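Local coordinates for protein peptidase M28 (Shewanella amazonensis SB2B, PDB 3IIB) that probably acts as a zinc-dependent metallopeptidase of family M28, hydrolysing peptides as a dipeptidase or carboxypeptidase, at residues N6-A17 with V420-V429; A108-L119 with L127-A136. One frame throughout, in Å; residues are numbered along the deposited sequence. Where two conformers were deposited one is given.

Contact 1 of 2, residues N6-A17 with V420-V429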
loop_
_atom_site.group_PDB
_atom_site.type_symbol
_atom_site.label_atom_id
_atom_site.label_comp_id
_atom_site.label_asym_id
_atom_site.label_seq_id
_atom_site.Cartn_x
_atom_site.Cartn_y
_atom_site.Cartn_z
ATOM N N ASN A 6 -31.714 -15.698 -29.009
ATOM C CA ASN A 6 -31.251 -14.918 -27.867
ATOM C C ASN A 6 -29.895 -15.374 -27.339
ATOM O O ASN A 6 -29.143 -14.561 -26.823
ATOM C CB ASN A 6 -32.319 -14.929 -26.768
ATOM C CG ASN A 6 -33.467 -14.041 -27.106
ATOM O OD1 ASN A 6 -33.248 -12.921 -27.580
ATOM N ND2 ASN A 6 -34.718 -14.540 -26.917
ATOM N N GLN A 7 -29.584 -16.664 -27.467
ATOM C CA GLN A 7 -28.232 -17.156 -27.180
ATOM C C GLN A 7 -27.248 -16.420 -28.074
ATOM O O GLN A 7 -26.202 -16.017 -27.625
ATOM C CB GLN A 7 -28.054 -18.676 -27.408
ATOM C CG GLN A 7 -26.588 -19.165 -27.106
ATOM C CD GLN A 7 -26.292 -20.598 -27.515
ATOM O OE1 GLN A 7 -27.116 -21.488 -27.326
ATOM N NE2 GLN A 7 -25.105 -20.825 -28.094
ATOM N N LYS A 8 -27.584 -16.267 -29.364
ATOM C CA LYS A 8 -26.651 -15.634 -30.311
ATOM C C LYS A 8 -26.498 -14.125 -30.041
ATOM O O LYS A 8 -25.395 -13.571 -30.155
ATOM C CB LYS A 8 -27.085 -15.850 -31.757
ATOM C CG LYS A 8 -26.012 -15.461 -32.746
ATOM C CD LYS A 8 -26.296 -15.996 -34.139
ATOM C CE LYS A 8 -25.037 -15.966 -35.017
ATOM N NZ LYS A 8 -24.033 -17.009 -34.616
ATOM N N VAL A 9 -27.590 -13.456 -29.684
ATOM C CA VAL A 9 -27.491 -12.054 -29.264
ATOM C C VAL A 9 -26.583 -11.972 -28.027
ATOM O O VAL A 9 -25.735 -11.100 -27.941
ATOM C CB VAL A 9 -28.862 -11.471 -28.943
ATOM C CG1 VAL A 9 -28.734 -10.133 -28.188
ATOM C CG2 VAL A 9 -29.645 -11.315 -30.240
ATOM N N ALA A 10 -26.750 -12.895 -27.083
ATOM C CA ALA A 10 -25.924 -12.882 -25.879
ATOM C C ALA A 10 -24.431 -13.103 -26.234
ATOM O O ALA A 10 -23.553 -12.475 -25.684
ATOM C CB ALA A 10 -26.400 -13.941 -24.920
ATOM N N GLU A 11 -24.165 -13.998 -27.165
ATOM C CA GLU A 11 -22.799 -14.166 -27.649
ATOM C C GLU A 11 -22.227 -12.857 -28.223
ATOM O O GLU A 11 -21.087 -12.492 -27.938
ATOM C CB GLU A 11 -22.743 -15.305 -28.661
ATOM C CG GLU A 11 -22.926 -16.600 -27.938
ATOM C CD GLU A 11 -23.164 -17.781 -28.824
ATOM O OE1 GLU A 11 -23.371 -17.603 -30.045
ATOM O OE2 GLU A 11 -23.151 -18.896 -28.262
ATOM N N GLN A 12 -23.045 -12.131 -28.995
ATOM C CA GLN A 12 -22.637 -10.874 -29.599
ATOM C C GLN A 12 -22.463 -9.763 -28.581
ATOM O O GLN A 12 -21.522 -8.962 -28.715
ATOM C CB GLN A 12 -23.598 -10.454 -30.689
ATOM C CG GLN A 12 -23.421 -11.356 -31.869
ATOM C CD GLN A 12 -24.575 -11.411 -32.848
ATOM O OE1 GLN A 12 -25.583 -10.702 -32.708
ATOM N NE2 GLN A 12 -24.406 -12.241 -33.899
ATOM N N LEU A 13 -23.323 -9.734 -27.561
ATOM C CA LEU A 13 -23.141 -8.797 -26.449
ATOM C C LEU A 13 -21.799 -9.002 -25.770
ATOM O O LEU A 13 -21.089 -8.034 -25.439
ATOM C CB LEU A 13 -24.291 -8.891 -25.440
ATOM C CG LEU A 13 -25.645 -8.366 -25.952
ATOM C CD1 LEU A 13 -26.810 -8.866 -25.033
ATOM C CD2 LEU A 13 -25.602 -6.813 -26.055
ATOM N N ALA A 14 -21.419 -10.258 -25.568
ATOM C CA ALA A 14 -20.121 -10.529 -24.966
ATOM C C ALA A 14 -18.988 -10.067 -25.846
ATOM O O ALA A 14 -17.992 -9.599 -25.335
ATOM C CB ALA A 14 -19.976 -11.959 -24.660
ATOM N N GLN A 15 -19.128 -10.256 -27.162
ATOM C CA GLN A 15 -18.139 -9.719 -28.119
ATOM C C GLN A 15 -17.984 -8.214 -27.929
ATOM O O GLN A 15 -16.841 -7.689 -27.876
ATOM C CB GLN A 15 -18.512 -9.983 -29.593
ATOM C CG GLN A 15 -18.525 -11.450 -30.039
ATOM C CD GLN A 15 -19.428 -11.686 -31.253
ATOM O OE1 GLN A 15 -19.763 -10.758 -31.996
ATOM N NE2 GLN A 15 -19.888 -12.947 -31.412
ATOM N N LYS A 16 -19.100 -7.505 -27.890
ATOM C CA LYS A 16 -19.052 -6.048 -27.701
ATOM C C LYS A 16 -18.327 -5.663 -26.426
ATOM O O LYS A 16 -17.556 -4.702 -26.422
ATOM C CB LYS A 16 -20.465 -5.438 -27.635
ATOM C CG LYS A 16 -21.330 -5.680 -28.873
ATOM C CD LYS A 16 -20.636 -5.279 -30.194
ATOM C CE LYS A 16 -21.654 -5.350 -31.371
ATOM N NZ LYS A 16 -22.191 -6.723 -31.569
ATOM N N ALA A 17 -18.608 -6.372 -25.343
ATOM C CA ALA A 17 -17.992 -6.029 -24.046
ATOM C C ALA A 17 -16.453 -6.128 -24.090
ATOM O O ALA A 17 -15.745 -5.360 -23.443
ATOM C CB ALA A 17 -18.549 -6.906 -22.939
ATOM N N VAL A 420 -18.734 -7.110 -17.665
ATOM C CA VAL A 420 -19.655 -6.396 -18.539
ATOM C C VAL A 420 -20.319 -7.409 -19.509
ATOM O O VAL A 420 -21.551 -7.403 -19.693
ATOM C CB VAL A 420 -18.953 -5.284 -19.333
ATOM C CG1 VAL A 420 -19.918 -4.699 -20.321
ATOM C CG2 VAL A 420 -18.444 -4.230 -18.391
ATOM N N ALA A 421 -19.494 -8.313 -20.034
ATOM C CA ALA A 421 -19.957 -9.345 -20.985
ATOM C C ALA A 421 -20.976 -10.235 -20.328
ATOM O O ALA A 421 -22.043 -10.466 -20.891
ATOM C CB ALA A 421 -18.790 -10.211 -21.518
ATOM N N VAL A 422 -20.676 -10.722 -19.119
ATOM C CA VAL A 422 -21.575 -11.668 -18.431
ATOM C C VAL A 422 -22.881 -10.980 -17.977
ATOM O O VAL A 422 -23.963 -11.564 -18.095
ATOM C CB VAL A 422 -20.893 -12.309 -17.233
ATOM C CG1 VAL A 422 -21.886 -13.266 -16.564
ATOM C CG2 VAL A 422 -19.659 -13.087 -17.707
ATOM N N TYR A 423 -22.808 -9.736 -17.479
ATOM C CA TYR A 423 -24.033 -9.029 -17.101
ATOM C C TYR A 423 -24.893 -8.722 -18.313
ATOM O O TYR A 423 -26.117 -8.759 -18.228
ATOM C CB TYR A 423 -23.781 -7.749 -16.290
ATOM C CG TYR A 423 -23.838 -8.017 -14.802
ATOM C CD1 TYR A 423 -22.740 -8.525 -14.112
ATOM C CD2 TYR A 423 -25.013 -7.820 -14.082
ATOM C CE1 TYR A 423 -22.802 -8.770 -12.756
ATOM C CE2 TYR A 423 -25.090 -8.081 -12.731
ATOM C CZ TYR A 423 -24.003 -8.581 -12.068
ATOM O OH TYR A 423 -24.099 -8.837 -10.704
ATOM N N ALA A 424 -24.254 -8.410 -19.438
ATOM C CA ALA A 424 -25.000 -8.137 -20.660
ATOM C C ALA A 424 -25.755 -9.400 -21.091
ATOM O O ALA A 424 -26.947 -9.332 -21.445
ATOM C CB ALA A 424 -24.097 -7.606 -21.744
ATOM N N GLN A 425 -25.085 -10.547 -21.053
ATOM C CA GLN A 425 -25.722 -11.814 -21.346
ATOM C C GLN A 425 -26.869 -12.076 -20.352
ATOM O O GLN A 425 -27.977 -12.460 -20.735
ATOM C CB GLN A 425 -24.736 -12.988 -21.277
ATOM C CG GLN A 425 -23.658 -12.934 -22.352
ATOM C CD GLN A 425 -22.833 -14.190 -22.478
ATOM O OE1 GLN A 425 -22.666 -14.913 -21.506
ATOM N NE2 GLN A 425 -22.343 -14.475 -23.689
ATOM N N PHE A 426 -26.570 -11.934 -19.058
ATOM C CA PHE A 426 -27.586 -12.153 -18.034
ATOM C C PHE A 426 -28.808 -11.269 -18.259
ATOM O O PHE A 426 -29.953 -11.756 -18.213
ATOM C CB PHE A 426 -26.989 -11.895 -16.638
ATOM C CG PHE A 426 -27.978 -12.024 -15.513
ATOM C CD1 PHE A 426 -28.268 -13.264 -14.976
ATOM C CD2 PHE A 426 -28.572 -10.903 -14.939
ATOM C CE1 PHE A 426 -29.145 -13.388 -13.914
ATOM C CE2 PHE A 426 -29.472 -11.038 -13.894
ATOM C CZ PHE A 426 -29.758 -12.269 -13.385
ATOM N N ALA A 427 -28.599 -9.972 -18.407
ATOM C CA ALA A 427 -29.718 -9.051 -18.523
ATOM C C ALA A 427 -30.491 -9.350 -19.816
ATOM O O ALA A 427 -31.700 -9.388 -19.790
ATOM C CB ALA A 427 -29.284 -7.591 -18.462
ATOM N N TRP A 428 -29.798 -9.646 -20.912
ATOM C CA TRP A 428 -30.503 -9.977 -22.152
ATOM C C TRP A 428 -31.276 -11.299 -22.039
ATOM O O TRP A 428 -32.470 -11.368 -22.347
ATOM C CB TRP A 428 -29.563 -9.997 -23.349
ATOM C CG TRP A 428 -30.317 -10.273 -24.581
ATOM C CD1 TRP A 428 -30.403 -11.448 -25.264
ATOM C CD2 TRP A 428 -31.174 -9.353 -25.247
ATOM N NE1 TRP A 428 -31.268 -11.315 -26.334
ATOM C CE2 TRP A 428 -31.745 -10.032 -26.347
ATOM C CE3 TRP A 428 -31.517 -8.019 -25.021
ATOM C CZ2 TRP A 428 -32.637 -9.417 -27.205
ATOM C CZ3 TRP A 428 -32.444 -7.423 -25.877
ATOM C CH2 TRP A 428 -32.976 -8.124 -26.946
ATOM N N VAL A 429 -30.616 -12.369 -21.629
ATOM C CA VAL A 429 -31.288 -13.647 -21.499
ATOM C C VAL A 429 -32.478 -13.558 -20.530
ATOM O O VAL A 429 -33.590 -14.001 -20.862
ATOM C CB VAL A 429 -30.301 -14.785 -21.102
ATOM C CG1 VAL A 429 -31.059 -16.052 -20.803
ATOM C CG2 VAL A 429 -29.281 -15.037 -22.262
#

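Contact 2 of 2, residues A108-L119 with L127-A136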
loop_
_atom_site.group_PDB
_atom_site.type_symbol
_atom_site.label_atom_id
_atom_site.label_comp_id
_atom_site.label_asym_id
_atom_site.label_seq_id
_atom_site.Cartn_x
_atom_site.Cartn_y
_atom_site.Cartn_z
ATOM N N ALA A 108 -3.800 4.813 26.725
ATOM C CA ALA A 108 -4.250 3.701 27.547
ATOM C C ALA A 108 -3.494 2.454 27.222
ATOM O O ALA A 108 -3.037 2.283 26.086
ATOM C CB ALA A 108 -5.750 3.434 27.330
ATOM N N THR A 109 -3.422 1.561 28.207
ATOM C CA THR A 109 -2.922 0.196 28.008
ATOM C C THR A 109 -3.930 -0.600 27.211
ATOM O O THR A 109 -5.145 -0.457 27.401
ATOM C CB THR A 109 -2.693 -0.465 29.366
ATOM O OG1 THR A 109 -1.727 0.325 30.061
ATOM C CG2 THR A 109 -2.212 -1.913 29.241
ATOM N N ILE A 110 -3.454 -1.425 26.290
ATOM C CA ILE A 110 -4.346 -2.280 25.514
ATOM C C ILE A 110 -4.451 -3.685 26.094
ATOM O O ILE A 110 -3.606 -4.104 26.896
ATOM C CB ILE A 110 -3.931 -2.339 23.999
ATOM C CG1 ILE A 110 -2.659 -3.134 23.813
ATOM C CG2 ILE A 110 -3.793 -0.919 23.391
ATOM C CD1 ILE A 110 -2.361 -3.479 22.397
ATOM N N VAL A 111 -5.512 -4.385 25.718
ATOM C CA VAL A 111 -5.683 -5.805 25.982
ATOM C C VAL A 111 -6.050 -6.454 24.662
ATOM O O VAL A 111 -6.992 -6.029 24.001
ATOM C CB VAL A 111 -6.766 -6.114 27.052
ATOM C CG1 VAL A 111 -6.858 -7.652 27.298
ATOM C CG2 VAL A 111 -6.498 -5.376 28.346
ATOM N N ARG A 112 -5.296 -7.480 24.290
ATOM C CA ARG A 112 -5.457 -8.151 23.021
ATOM C C ARG A 112 -6.441 -9.318 23.114
ATOM O O ARG A 112 -6.404 -10.094 24.059
ATOM C CB ARG A 112 -4.099 -8.694 22.537
ATOM C CG ARG A 112 -4.157 -9.375 21.180
ATOM C CD ARG A 112 -2.817 -10.043 20.815
ATOM N NE ARG A 112 -2.987 -10.850 19.606
ATOM C CZ ARG A 112 -3.670 -11.999 19.547
ATOM N NH1 ARG A 112 -4.161 -12.554 20.650
ATOM N NH2 ARG A 112 -3.819 -12.639 18.386
ATOM N N PHE A 113 -7.286 -9.435 22.091
ATOM C CA PHE A 113 -8.233 -10.537 21.925
ATOM C C PHE A 113 -8.041 -11.139 20.549
ATOM O O PHE A 113 -7.796 -10.409 19.595
ATOM C CB PHE A 113 -9.670 -10.006 22.123
ATOM C CG PHE A 113 -9.899 -9.499 23.521
ATOM C CD1 PHE A 113 -10.251 -10.388 24.535
ATOM C CD2 PHE A 113 -9.647 -8.155 23.850
ATOM C CE1 PHE A 113 -10.371 -9.942 25.864
ATOM C CE2 PHE A 113 -9.769 -7.715 25.163
ATOM C CZ PHE A 113 -10.139 -8.594 26.164
ATOM N N ASP A 114 -8.072 -12.471 20.463
ATOM C CA ASP A 114 -7.950 -13.137 19.178
ATOM C C ASP A 114 -9.086 -12.758 18.234
ATOM O O ASP A 114 -8.880 -12.670 17.039
ATOM C CB ASP A 114 -7.986 -14.650 19.301
ATOM C CG ASP A 114 -6.821 -15.244 20.061
ATOM O OD1 ASP A 114 -5.758 -14.629 20.205
ATOM O OD2 ASP A 114 -6.994 -16.396 20.509
ATOM N N THR A 115 -10.289 -12.570 18.774
ATOM C CA THR A 115 -11.502 -12.411 17.983
ATOM C C THR A 115 -12.519 -11.610 18.793
ATOM O O THR A 115 -12.372 -11.467 20.005
ATOM C CB THR A 115 -12.156 -13.775 17.666
ATOM O OG1 THR A 115 -12.594 -14.382 18.895
ATOM C CG2 THR A 115 -11.164 -14.725 16.940
ATOM N N LEU A 116 -13.528 -11.071 18.104
ATOM C CA LEU A 116 -14.723 -10.512 18.735
ATOM C C LEU A 116 -15.325 -11.455 19.786
ATOM O O LEU A 116 -15.644 -11.017 20.892
ATOM C CB LEU A 116 -15.782 -10.165 17.671
ATOM C CG LEU A 116 -17.147 -9.712 18.223
ATOM C CD1 LEU A 116 -17.079 -8.359 18.962
ATOM C CD2 LEU A 116 -18.178 -9.665 17.086
ATOM N N GLN A 117 -15.453 -12.746 19.468
ATOM C CA GLN A 117 -16.020 -13.698 20.432
ATOM C C GLN A 117 -15.230 -13.738 21.739
ATOM O O GLN A 117 -15.799 -13.752 22.817
ATOM C CB GLN A 117 -16.111 -15.101 19.838
ATOM C CG GLN A 117 -16.936 -16.085 20.701
ATOM C CD GLN A 117 -18.370 -15.593 20.996
ATOM O OE1 GLN A 117 -18.689 -15.191 22.126
ATOM N NE2 GLN A 117 -19.232 -15.621 19.973
ATOM N N ASP A 118 -13.900 -13.715 21.628
ATOM C CA ASP A 118 -13.038 -13.686 22.805
ATOM C C ASP A 118 -13.248 -12.431 23.638
ATOM O O ASP A 118 -13.324 -12.488 24.858
ATOM C CB ASP A 118 -11.579 -13.842 22.384
ATOM C CG ASP A 118 -11.286 -15.241 21.872
ATOM O OD1 ASP A 118 -11.723 -16.216 22.525
ATOM O OD2 ASP A 118 -10.635 -15.379 20.825
ATOM N N LEU A 119 -13.408 -11.308 22.964
ATOM C CA LEU A 119 -13.714 -10.049 23.629
ATOM C C LEU A 119 -15.068 -10.138 24.338
ATOM O O LEU A 119 -15.201 -9.729 25.497
ATOM C CB LEU A 119 -13.719 -8.921 22.607
ATOM C CG LEU A 119 -14.180 -7.566 23.091
ATOM C CD1 LEU A 119 -13.401 -7.101 24.360
ATOM C CD2 LEU A 119 -14.073 -6.556 21.923
ATOM N N LEU A 127 -11.772 -4.546 31.178
ATOM C CA LEU A 127 -11.190 -3.527 30.318
ATOM C C LEU A 127 -11.342 -2.112 30.860
ATOM O O LEU A 127 -11.015 -1.157 30.160
ATOM C CB LEU A 127 -11.726 -3.639 28.901
ATOM C CG LEU A 127 -11.415 -4.987 28.248
ATOM C CD1 LEU A 127 -11.865 -4.957 26.843
ATOM C CD2 LEU A 127 -9.935 -5.359 28.293
ATOM N N ASN A 128 -11.761 -1.959 32.125
ATOM C CA ASN A 128 -11.805 -0.628 32.701
ATOM C C ASN A 128 -10.509 0.153 32.417
ATOM O O ASN A 128 -9.398 -0.374 32.614
ATOM C CB ASN A 128 -12.043 -0.701 34.221
ATOM C CG ASN A 128 -13.465 -1.117 34.570
ATOM O OD1 ASN A 128 -14.280 -1.343 33.693
ATOM N ND2 ASN A 128 -13.757 -1.238 35.859
ATOM N N ASP A 129 -10.651 1.390 31.937
ATOM C CA ASP A 129 -9.499 2.271 31.678
ATOM C C ASP A 129 -8.577 1.810 30.543
ATOM O O ASP A 129 -7.544 2.444 30.293
ATOM C CB ASP A 129 -8.659 2.444 32.950
ATOM C CG ASP A 129 -9.508 2.812 34.149
ATOM O OD1 ASP A 129 -10.284 3.779 34.028
ATOM O OD2 ASP A 129 -9.411 2.119 35.187
ATOM N N LYS A 130 -8.959 0.759 29.825
ATOM C CA LYS A 130 -8.092 0.181 28.809
ATOM C C LYS A 130 -8.709 0.245 27.424
ATOM O O LYS A 130 -9.884 0.521 27.250
ATOM C CB LYS A 130 -7.770 -1.270 29.170
ATOM C CG LYS A 130 -6.892 -1.369 30.442
ATOM C CD LYS A 130 -6.473 -2.781 30.766
ATOM C CE LYS A 130 -5.414 -2.812 31.839
ATOM N NZ LYS A 130 -5.159 -4.221 32.293
ATOM N N ILE A 131 -7.884 -0.032 26.435
ATOM C CA ILE A 131 -8.355 -0.079 25.057
ATOM C C ILE A 131 -8.331 -1.543 24.601
ATOM O O ILE A 131 -7.308 -2.213 24.745
ATOM C CB ILE A 131 -7.465 0.788 24.165
ATOM C CG1 ILE A 131 -7.780 2.291 24.399
ATOM C CG2 ILE A 131 -7.634 0.444 22.641
ATOM C CD1 ILE A 131 -6.807 3.274 23.714
ATOM N N ALA A 132 -9.440 -2.015 24.051
ATOM C CA ALA A 132 -9.480 -3.375 23.491
ATOM C C ALA A 132 -8.749 -3.374 22.162
ATOM O O ALA A 132 -8.850 -2.407 21.427
ATOM C CB ALA A 132 -10.938 -3.866 23.309
ATOM N N PHE A 133 -8.060 -4.479 21.870
ATOM C CA PHE A 133 -7.412 -4.720 20.571
ATOM C C PHE A 133 -7.867 -6.093 20.065
ATOM O O PHE A 133 -7.497 -7.118 20.618
ATOM C CB PHE A 133 -5.876 -4.588 20.723
ATOM C CG PHE A 133 -5.059 -5.098 19.550
ATOM C CD1 PHE A 133 -5.402 -4.794 18.219
ATOM C CD2 PHE A 133 -3.954 -5.921 19.784
ATOM C CE1 PHE A 133 -4.652 -5.304 17.152
ATOM C CE2 PHE A 133 -3.192 -6.396 18.742
ATOM C CZ PHE A 133 -3.546 -6.113 17.424
ATOM N N ILE A 134 -8.694 -6.109 19.017
ATOM C CA ILE A 134 -9.067 -7.342 18.363
ATOM C C ILE A 134 -8.088 -7.581 17.227
ATOM O O ILE A 134 -7.947 -6.726 16.339
ATOM C CB ILE A 134 -10.504 -7.294 17.759
ATOM C CG1 ILE A 134 -11.570 -7.084 18.837
ATOM C CG2 ILE A 134 -10.761 -8.599 16.888
ATOM C CD1 ILE A 134 -13.043 -6.905 18.322
ATOM N N ASP A 135 -7.393 -8.724 17.275
ATOM C CA ASP A 135 -6.304 -9.009 16.363
ATOM C C ASP A 135 -6.658 -9.967 15.211
ATOM O O ASP A 135 -5.773 -10.323 14.425
ATOM C CB ASP A 135 -5.119 -9.580 17.134
ATOM C CG ASP A 135 -3.884 -9.775 16.264
ATOM O OD1 ASP A 135 -3.472 -8.836 15.542
ATOM O OD2 ASP A 135 -3.307 -10.881 16.333
ATOM N N ALA A 136 -7.919 -10.360 15.073
ATOM C CA ALA A 136 -8.256 -11.396 14.100
ATOM C C ALA A 136 -7.767 -11.063 12.685
ATOM O O ALA A 136 -8.083 -10.033 12.165
ATOM C CB ALA A 136 -9.763 -11.633 14.056
HETATM O O HOH W 1 -4.837 2.187 30.673
HETATM O O HOH W 2 -3.258 -5.173 29.568
#

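Contact 1 of 2, residues N6-A17 with V420-V429
Trp428 swings its CG anti to the backbone N (chi1 -177°), which carries the indole across to helix 6-17, where it lodges as a knob among Asn6, Val9, Ala10 and Leu13. Asn6, its CG lying beside its own backbone N (chi1 -75°), holds OD1 at the rim of the indole and accepts from Trp428 NE1 (NE1 to OD1 2.8 Å). The bond is bent, and the donor stands above the plane of the Asn6 carbonyl. Val9 CG1 comes down over one face of the five-membered ring, 3.5 Å from its centroid, in a CH-pi contact, while Leu13 CD1 presses on Trp428 CB. One turn earlier in helix 413-432, the extended Gln425 chain delivers NE2 to Ala10 O (3.1 Å); Ala14 N reaches that oxygen from the other face of its plane. Small residues close the far end: Ala14 CB meets Ala421 CB at 3.8 Å, and Ala17 CB packs tightly on Ala421 CA at 3.4 Å. The helices run nearly antiparallel (153°), their axes 8.0 Å apart at closest. Helix 413-432 also packs through Tyr423 and Phe426 on strand 387-392, so helix 6-17 forms an outer layer here. The chemistry implies a largely apolar seam across which two side-chain N-H groups donate: Asn6 OD1 accepts from the buried indole, and the Gln425 amide gives a helix carbonyl its second bond.

Contact 2 of 2, residues A108-L119 with L127-A136
Ile110 to Phe113 pair in parallel register with Ile131 to Ile134, the two strands of a beta-alpha-beta unit whose crossover contains the short helix 116-120. Backbone bonds alternate along the pair, from Ile131 N to Thr109 O (2.9 Å) to Asp135 N with Phe113 O, the last nearly straight on the carbonyl. On one face of the sheet Ile110 and Phe133 run alongside each other, with Ile110 CD1 3.9 Å from Phe133 CD2, and Arg112 CG touches the same ring obliquely. On the other face Leu127 is a wedge: its CD2 is tight against Val111 CG2 (3.4 Å) and meets the Phe113 ring at its edge, whereas its CD1 touches Leu119 CD1 (3.6 Å). Leu119 CD1 in turn sits over one face of the Phe113 ring, displaced toward its rim, and Leu119 CD2 rests on Ile134 CD1. The stretched-out Arg112 side chain, still in its strand, forms a salt-bridge network with Asp114 and Asp135, just past the strand ends. Its NH1 reaches Asp114 OD1 (2.7 Å) within the guanidinium plane. Its NH2 meets the anti lone pair of Asp135 OD2 at 2.8 Å, the guanidinium and carboxylate planes turned 64° apart. Asp135 has further partners in Arg172 and Asn210, which probably steady its charge. Beyond these layers, helix 203-213 packs on Ile110 and Phe133, and helix 145-163 on Leu116, Leu119 and Ala132. Helix 116-120 is itself capped at its start by Thr115, whose OG1 accepts from Asp118 N.

Contacts 1 and 2 lie on opposite sides of the chain's centre, their own centres 50 Å apart and their nearest atoms about 28 Å apart, so they do not touch. Contact 1 joins the N-terminal helix to a helix near the C-terminus, closing a loop of 402 residues; contact 2, between neighbouring parts of the sequence, is nested inside that loop. The zinc ligands His257, Asp269, Glu304, Asp331 and His402 also belong to the enclosed chain, and both contacts are away from this metal site. Neither contact touches the other subunit. Contact 1 is helix-on-helix packing, whereas contact 2 is built on strand pairing within the large mixed sheet.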